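Local coordinates for nucleoprotein (PDB 4JNG) that encapsidates the viral RNA genome, shielding it from nucleases in a nucleocapsid that serves as template for transcription and replication, at residues 101-105 with 151-155. Sequence-based numbering, arbitrary orientation.
Sequences ARWIA and FLDAF
R102 carries most of the helix side of this buried contact, with A101 and A105 beside it, against F151, A154 and F155 of the loop 151-155. No hydrogen bond joins the two segments, and the fit rests on apolar and aromatic contacts.

The R102 chain runs over one face of the F151 ring. Its NE lies 3.6 Å from F151 CD1, above the ring and nearer its edge than its centre. R102 CB lies on the same face, toward the CD2-CE2 edge, 3.9 Å from F151 CD2. The guanidinium is steeply tilted, 74° from the ring plane, so the two groups do not stack flat. CG of R102 stands anti to the backbone N (chi1 168°), and bends at chi2 and chi3 turn the outer chain across F151. A154 adds a methyl to the same side chain, with CB 3.7 Å from R102 CD and equally close to NE.

The charged end of R102 is engaged by other residues. NH2 forms a salt bridge with E21 and NH1 one with D106, while Y24 makes a cation-pi contact. These partners probably hold the guanidinium in place beside F151.

F155 makes apolar contacts with the helix. With CG anti to the carbonyl carbon (chi1 -63°), the ring reaches helix 93-110 with its outer atoms. F155 CZ lies 3.8 Å from A101 CB, and the backbone carbon A101 C sits at the ring edge, in its plane. A105 CB is 4.1 Å from F155 CE1. F155 CZ also comes within 3.7 Å of R102 N. The short side chains of A101 and A105 are consistent with this close approach.

The nearest atom of the contact is about 8 Å from the bound RNA, close but not touching. The loop follows helix 138-142 and precedes helix 158-168. The contact joins it to helix 93-110, with P20 and E21 of helix 20-31 touching F151 and L142 of helix 138-142 touching F155.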
loop_
_atom_site.group_PDB
_atom_site.type_symbol
_atom_site.label_atom_id
_atom_site.label_comp_id
_atom_site.label_asym_id
_atom_site.label_seq_id
_atom_site.Cartn_x
_atom_site.Cartn_y
_atom_site.Cartn_z
ATOM N N ALA B 101 -28.387 -16.526 -1.320
ATOM C CA ALA B 101 -28.083 -17.555 -2.321
ATOM C C ALA B 101 -28.832 -18.855 -2.024
ATOM O O ALA B 101 -29.415 -19.462 -2.919
ATOM C CB ALA B 101 -26.585 -17.817 -2.390
ATOM N N ARG B 102 -28.813 -19.261 -0.761
ATOM C CA ARG B 102 -29.512 -20.449 -0.313
ATOM C C ARG B 102 -31.029 -20.299 -0.474
ATOM O O ARG B 102 -31.712 -21.257 -0.824
ATOM C CB ARG B 102 -29.153 -20.737 1.147
ATOM C CG ARG B 102 -30.019 -21.765 1.849
ATOM C CD ARG B 102 -29.762 -23.175 1.371
ATOM N NE ARG B 102 -29.437 -24.009 2.522
ATOM C CZ ARG B 102 -30.322 -24.575 3.338
ATOM N NH1 ARG B 102 -31.635 -24.448 3.150
ATOM N NH2 ARG B 102 -29.885 -25.283 4.355
ATOM N N TRP B 103 -31.546 -19.106 -0.199
ATOM C CA TRP B 103 -32.969 -18.837 -0.377
ATOM C C TRP B 103 -33.364 -18.987 -1.848
ATOM O O TRP B 103 -34.368 -19.622 -2.149
ATOM C CB TRP B 103 -33.338 -17.454 0.158
ATOM C CG TRP B 103 -34.745 -17.056 -0.155
ATOM C CD1 TRP B 103 -35.874 -17.482 0.473
ATOM C CD2 TRP B 103 -35.169 -16.168 -1.186
ATOM N NE1 TRP B 103 -36.985 -16.908 -0.098
ATOM C CE2 TRP B 103 -36.581 -16.099 -1.126
ATOM C CE3 TRP B 103 -34.498 -15.425 -2.162
ATOM C CZ2 TRP B 103 -37.330 -15.311 -1.999
ATOM C CZ3 TRP B 103 -35.239 -14.641 -3.028
ATOM C CH2 TRP B 103 -36.646 -14.596 -2.945
ATOM N N ILE B 104 -32.551 -18.435 -2.749
ATOM C CA ILE B 104 -32.818 -18.527 -4.183
ATOM C C ILE B 104 -32.856 -19.987 -4.612
ATOM O O ILE B 104 -33.776 -20.410 -5.326
ATOM C CB ILE B 104 -31.771 -17.770 -5.034
ATOM C CG1 ILE B 104 -31.849 -16.261 -4.781
ATOM C CG2 ILE B 104 -31.995 -18.024 -6.524
ATOM C CD1 ILE B 104 -30.611 -15.507 -5.222
ATOM N N ALA B 105 -31.855 -20.749 -4.175
ATOM C CA ALA B 105 -31.753 -22.157 -4.517
ATOM C C ALA B 105 -32.932 -22.957 -3.966
ATOM O O ALA B 105 -33.486 -23.811 -4.672
ATOM C CB ALA B 105 -30.432 -22.732 -4.028
ATOM N N PHE B 151 -23.062 -23.843 3.038
ATOM C CA PHE B 151 -24.065 -24.836 2.661
ATOM C C PHE B 151 -23.548 -25.757 1.559
ATOM O O PHE B 151 -24.097 -25.803 0.458
ATOM C CB PHE B 151 -25.353 -24.127 2.201
ATOM C CG PHE B 151 -25.858 -23.103 3.176
ATOM C CD1 PHE B 151 -26.385 -23.495 4.395
ATOM C CD2 PHE B 151 -25.794 -21.751 2.880
ATOM C CE1 PHE B 151 -26.837 -22.556 5.307
ATOM C CE2 PHE B 151 -26.251 -20.807 3.780
ATOM C CZ PHE B 151 -26.767 -21.211 4.999
ATOM N N LEU B 152 -22.489 -26.503 1.855
ATOM C CA LEU B 152 -21.955 -27.476 0.897
ATOM C C LEU B 152 -23.024 -28.489 0.429
ATOM O O LEU B 152 -23.046 -28.868 -0.740
ATOM C CB LEU B 152 -20.720 -28.182 1.485
ATOM C CG LEU B 152 -19.302 -27.629 1.219
ATOM C CD1 LEU B 152 -19.225 -26.284 0.510
ATOM C CD2 LEU B 152 -18.502 -27.583 2.515
ATOM N N ASP B 153 -23.930 -28.890 1.320
ATOM C CA ASP B 153 -25.015 -29.818 0.969
ATOM C C ASP B 153 -25.963 -29.245 -0.095
ATOM O O ASP B 153 -26.282 -29.918 -1.082
ATOM C CB ASP B 153 -25.810 -30.202 2.228
ATOM C CG ASP B 153 -26.962 -31.163 1.939
ATOM O OD1 ASP B 153 -27.939 -30.757 1.270
ATOM O OD2 ASP B 153 -26.904 -32.321 2.402
ATOM N N ALA B 154 -26.402 -28.007 0.120
ATOM C CA ALA B 154 -27.360 -27.343 -0.755
ATOM C C ALA B 154 -26.771 -26.971 -2.115
ATOM O O ALA B 154 -27.504 -26.916 -3.115
ATOM C CB ALA B 154 -27.915 -26.100 -0.075
ATOM N N PHE B 155 -25.468 -26.699 -2.153
ATOM C CA PHE B 155 -24.803 -26.310 -3.396
ATOM C C PHE B 155 -23.914 -27.421 -3.952
ATOM O O PHE B 155 -22.996 -27.156 -4.728
ATOM C CB PHE B 155 -23.999 -25.021 -3.205
ATOM C CG PHE B 155 -24.846 -23.825 -2.854
ATOM C CD1 PHE B 155 -25.643 -23.210 -3.817
ATOM C CD2 PHE B 155 -24.845 -23.312 -1.567
ATOM C CE1 PHE B 155 -26.424 -22.107 -3.497
ATOM C CE2 PHE B 155 -25.620 -22.210 -1.239
ATOM C CZ PHE B 155 -26.415 -21.607 -2.206
#